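Local structure of methionine import ATP-binding protein metN 2 (Enterococcus faecalis, 2QSW) at residues 15-18 with 24-27; 85-88 with 93-96. The protein probably serves as the nucleotide-binding component of an ABC-type importer, represented here by its C-terminal NIL domain, a member of the ACT-like group. One frame throughout, in Å; residues are numbered along the deposited sequence. Where two conformers were deposited one is given.

Interaction 1: residues 15-18 with 24-27; sequences EMLE and KIVR
Ile-25 presses the end of its side chain against one turn of helix 13-19, at the peptide that joins Met-16 to Leu-17. Its CB points toward the helix, and with CG1 anti to the carbonyl carbon (chi1 -57°) and an extended chi2 the methyl CD1 makes the close contacts. Ile-25 CD1 lies 3.3 Å from the backbone atom Met-16 O and 3.8 Å from Leu-17 N, so the methyl sits on backbone as much as on side chains. Leu-17 reaches it with one branch, CD2, 3.9 Å from Ile-25 CD1, the two side chains crossing obliquely. Met-16, present as selenomethionine, offers its CB, 4.0 Å from Ile-25 CD1. Beyond CB its extended chain leads away from residues 24-27, to rest on Ile-54, Gln-55 and Tyr-70. Ile-97 packs on Met-16, Leu-17 and Ile-25 alike, and Tyr-20 also touches Ile-25. The contact packs the N-terminal helix on the first strand of the ACT-like, ferredoxin-like beta-alpha-beta-beta-alpha-beta fold purely by apolar and van der Waals packing, which implies shape fit without the directional hold of a polar bond.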
loop_
_atom_site.group_PDB
_atom_site.type_symbol
_atom_site.label_atom_id
_atom_site.label_comp_id
_atom_site.label_asym_id
_atom_site.label_seq_id
_atom_site.Cartn_x
_atom_site.Cartn_y
_atom_site.Cartn_z
ATOM N N GLU A 15 13.567 9.581 -5.076
ATOM C CA GLU A 15 14.553 9.406 -6.167
ATOM C C GLU A 15 14.281 8.137 -7.011
ATOM O O GLU A 15 14.519 8.098 -8.224
ATOM C CB GLU A 15 15.953 9.450 -5.630
ATOM C CG GLU A 15 16.277 10.797 -5.123
ATOM C CD GLU A 15 17.704 10.900 -4.727
ATOM O OE1 GLU A 15 18.565 11.033 -5.634
ATOM O OE2 GLU A 15 17.980 10.827 -3.505
HETATM N N MSE A 16 13.747 7.102 -6.381
HETATM C CA MSE A 16 13.309 5.939 -7.124
HETATM C C MSE A 16 12.133 6.264 -8.014
HETATM O O MSE A 16 12.117 5.874 -9.179
HETATM C CB MSE A 16 12.913 4.796 -6.189
HETATM C CG MSE A 16 14.011 4.381 -5.262
HETATM SE SE MSE A 16 13.404 2.961 -4.076
HETATM C CE MSE A 16 14.901 2.918 -2.859
ATOM N N LEU A 17 11.161 7.036 -7.494
ATOM C CA LEU A 17 10.017 7.445 -8.305
ATOM C C LEU A 17 10.445 8.319 -9.480
ATOM O O LEU A 17 9.896 8.248 -10.595
ATOM C CB LEU A 17 9.021 8.218 -7.435
ATOM C CG LEU A 17 8.337 7.406 -6.328
ATOM C CD1 LEU A 17 7.648 8.307 -5.322
ATOM C CD2 LEU A 17 7.346 6.449 -6.976
ATOM N N GLU A 18 11.469 9.114 -9.227
ATOM C CA GLU A 18 11.973 9.979 -10.252
ATOM C C GLU A 18 12.599 9.168 -11.381
ATOM O O GLU A 18 12.398 9.499 -12.571
ATOM C CB GLU A 18 12.973 10.943 -9.619
ATOM C CG GLU A 18 13.436 12.074 -10.533
ATOM C CD GLU A 18 14.586 12.863 -9.951
ATOM O OE1 GLU A 18 15.268 12.299 -9.054
ATOM O OE2 GLU A 18 14.833 14.014 -10.425
ATOM N N LYS A 24 4.212 1.028 -10.519
ATOM C CA LYS A 24 4.287 1.340 -9.091
ATOM C C LYS A 24 5.581 0.810 -8.553
ATOM O O LYS A 24 6.050 -0.259 -9.012
ATOM C CB LYS A 24 3.136 0.650 -8.326
ATOM C CG LYS A 24 1.749 1.128 -8.697
ATOM C CD LYS A 24 1.622 2.592 -8.339
ATOM C CE LYS A 24 0.246 3.027 -7.983
ATOM N NZ LYS A 24 0.320 4.416 -7.407
ATOM N N ILE A 25 6.164 1.520 -7.597
ATOM C CA ILE A 25 7.361 1.063 -6.910
ATOM C C ILE A 25 6.971 0.617 -5.506
ATOM O O ILE A 25 6.326 1.362 -4.776
ATOM C CB ILE A 25 8.459 2.102 -6.880
ATOM C CG1 ILE A 25 8.800 2.523 -8.326
ATOM C CG2 ILE A 25 9.646 1.516 -6.157
ATOM C CD1 ILE A 25 9.725 3.681 -8.395
ATOM N N VAL A 26 7.356 -0.599 -5.162
ATOM C CA VAL A 26 6.963 -1.216 -3.906
ATOM C C VAL A 26 8.184 -1.697 -3.152
ATOM O O VAL A 26 9.181 -2.113 -3.769
ATOM C CB VAL A 26 5.953 -2.387 -4.083
ATOM C CG1 VAL A 26 4.560 -1.894 -4.499
ATOM C CG2 VAL A 26 6.444 -3.418 -5.088
ATOM N N ARG A 27 8.096 -1.661 -1.838
ATOM C CA ARG A 27 9.103 -2.231 -0.960
ATOM C C ARG A 27 8.552 -3.530 -0.406
ATOM O O ARG A 27 7.460 -3.541 0.135
ATOM C CB ARG A 27 9.450 -1.266 0.165
ATOM C CG ARG A 27 10.492 -1.789 1.152
ATOM C CD ARG A 27 10.602 -0.873 2.356
ATOM N NE ARG A 27 9.375 -1.021 3.149
ATOM C CZ ARG A 27 8.731 -0.056 3.818
ATOM N NH1 ARG A 27 9.173 1.198 3.883
ATOM N NH2 ARG A 27 7.618 -0.379 4.471
#

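Interaction 2: residues 85-88 with 93-96; sequences EGLR and ETEV. With ZN (zinc ion), chain B.
Arg-88 reaches from helix 77-89 to Thr-94 and grips its backbone carbonyl side-on with two nitrogens. In one of its two deposited conformers, Arg-88 NE lies 2.8 Å and Arg-88 NH2 2.7 Å from Thr-94 O. The oxygen sits at the guanidinium edge, in its plane, while both donors come from one face of the carbonyl plane, tilted 22° and 29° from it; both hydrogen bonds are bent, as sharing one acceptor requires. A chain extended from CG to NE carries the group this far.

The third nitrogen makes a salt bridge within the helix: Arg-88 NH1 lies 3.3 Å from Glu-85 OE1, in a nearly straight hydrogen bond (166°) that meets the oxygen almost end-on to its C-O bond. Two edges of the guanidinium are thus occupied, which should hold its plane in place. Glu-85 OE2 pairs with Lys-24 of the second subunit.

Packing is supplied by Leu-87, which crosses Thr-94 at about a right angle. Leu-87 CB is 3.3 Å from Thr-94 OG1, and Leu-87 CD1 is 4.1 Å from Thr-94 CG2; the hydroxyl itself is hydrogen-bonded to Val-92 O.

Two acidic residues of segment 93-96 bind metal. Glu-93 OE1 binds a zinc ion at 2.0 Å, with His-31, Glu-33 and a water, and Glu-95 binds another zinc with Glu-100 and the second subunit's Glu-95 and Glu-100.

Within this chain strand 93-96 is an outermost strand of the antiparallel sheet, beside strand 24-31. Helix 77-89, with strand 93-96 the last helix and strand of the ferredoxin-like, ACT-type fold, covers one face of these two strands, Leu-87 reaching Leu-28 as well as Ile-39 and Ile-43 of helix 39-47, while Asn-99 of the second subunit is hydrogen-bonded to Thr-94 N.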
loop_
_atom_site.group_PDB
_atom_site.type_symbol
_atom_site.label_atom_id
_atom_site.label_comp_id
_atom_site.label_asym_id
_atom_site.label_seq_id
_atom_site.Cartn_x
_atom_site.Cartn_y
_atom_site.Cartn_z
ATOM N N GLU A 85 -1.241 -7.157 -3.242
ATOM C CA GLU A 85 -1.973 -7.913 -2.187
ATOM C C GLU A 85 -1.543 -9.381 -2.217
ATOM O O GLU A 85 -1.450 -10.026 -1.146
ATOM C CB GLU A 85 -3.485 -7.771 -2.354
ATOM C CG GLU A 85 -4.312 -8.310 -1.211
ATOM C CD GLU A 85 -3.986 -7.729 0.141
ATOM O OE1 GLU A 85 -3.481 -6.589 0.223
ATOM O OE2 GLU A 85 -4.276 -8.455 1.132
ATOM N N GLY A 86 -1.264 -9.924 -3.410
ATOM C CA GLY A 86 -0.769 -11.300 -3.533
ATOM C C GLY A 86 0.495 -11.536 -2.715
ATOM O O GLY A 86 0.591 -12.500 -1.928
ATOM N N LEU A 87 1.465 -10.637 -2.867
ATOM C CA LEU A 87 2.691 -10.651 -2.064
ATOM C C LEU A 87 2.378 -10.668 -0.585
ATOM O O LEU A 87 2.922 -11.469 0.184
ATOM C CB LEU A 87 3.577 -9.454 -2.434
ATOM C CG LEU A 87 4.336 -9.586 -3.781
ATOM C CD1 LEU A 87 4.837 -8.225 -4.259
ATOM C CD2 LEU A 87 5.483 -10.659 -3.685
ATOM N N ARG A 88 1.473 -9.789 -0.154
ATOM C CA ARG A 88 1.119 -9.724 1.267
ATOM C C ARG A 88 0.550 -11.042 1.753
ATOM O O ARG A 88 0.886 -11.516 2.835
ATOM C CB ARG A 88 0.106 -8.618 1.510
ATOM C CG ARG A 88 0.745 -7.247 1.405
ATOM C CD ARG A 88 -0.304 -6.179 1.296
ATOM N NE ARG A 88 0.287 -4.856 1.203
ATOM C CZ ARG A 88 -0.367 -3.784 0.782
ATOM N NH1 ARG A 88 -1.645 -3.883 0.441
ATOM N NH2 ARG A 88 0.253 -2.618 0.708
ATOM N N GLU A 93 5.487 -8.683 3.336
ATOM C CA GLU A 93 4.942 -7.342 3.615
ATOM C C GLU A 93 5.372 -6.388 2.499
ATOM O O GLU A 93 6.535 -6.333 2.124
ATOM C CB GLU A 93 5.411 -6.807 4.937
ATOM C CG GLU A 93 4.879 -7.542 6.151
ATOM C CD GLU A 93 5.804 -8.638 6.681
ATOM O OE1 GLU A 93 6.629 -9.169 5.893
ATOM O OE2 GLU A 93 5.724 -8.945 7.879
ATOM N N THR A 94 4.415 -5.666 1.933
ATOM C CA THR A 94 4.640 -4.899 0.725
ATOM C C THR A 94 3.923 -3.573 0.860
ATOM O O THR A 94 2.774 -3.516 1.283
ATOM C CB THR A 94 4.126 -5.682 -0.493
ATOM O OG1 THR A 94 4.759 -6.976 -0.560
ATOM C CG2 THR A 94 4.420 -4.927 -1.799
ATOM N N GLU A 95 4.607 -2.515 0.490
ATOM C CA GLU A 95 3.944 -1.240 0.370
ATOM C C GLU A 95 4.493 -0.341 -0.719
ATOM O O GLU A 95 5.666 -0.366 -1.042
ATOM C CB GLU A 95 3.899 -0.544 1.677
ATOM C CG GLU A 95 5.176 -0.091 2.208
ATOM C CD GLU A 95 4.962 0.822 3.474
ATOM O OE1 GLU A 95 4.104 0.496 4.313
ATOM O OE2 GLU A 95 5.629 1.879 3.638
ATOM N N VAL A 96 3.575 0.435 -1.289
ATOM C CA VAL A 96 3.876 1.341 -2.373
ATOM C C VAL A 96 4.598 2.533 -1.771
ATOM O O VAL A 96 4.058 3.235 -0.928
ATOM C CB VAL A 96 2.565 1.808 -3.091
ATOM C CG1 VAL A 96 2.889 2.849 -4.135
ATOM C CG2 VAL A 96 1.863 0.619 -3.704
HETATM ZN ZN ZN B . 7.681 -10.605 6.738
HETATM O O HOH W 1 8.231 -11.379 4.841
#

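From the N terminus, helix 13-19 comes first, and interaction 1 closes the short loop after it by bringing the chain back as strand 24-31. The chain then runs through helix 39-47 and strands 50-61 and 64-74 before helix 77-89, where interaction 2 closes a similar short turn into strand 93-96. The two closures follow in series, neither nesting nor crossing, with centres about 14 Å apart. They meet in the sheet, because strands 24-31 and 93-96 are antiparallel neighbours: Val-26 packs on Thr-94 and Val-96, and Arg-27 NH2 lies 3.1 Å from Glu-95 OE2 in a salt bridge. Segments of both contacts also reach the second subunit, 24-27 through Lys-24 and Arg-27.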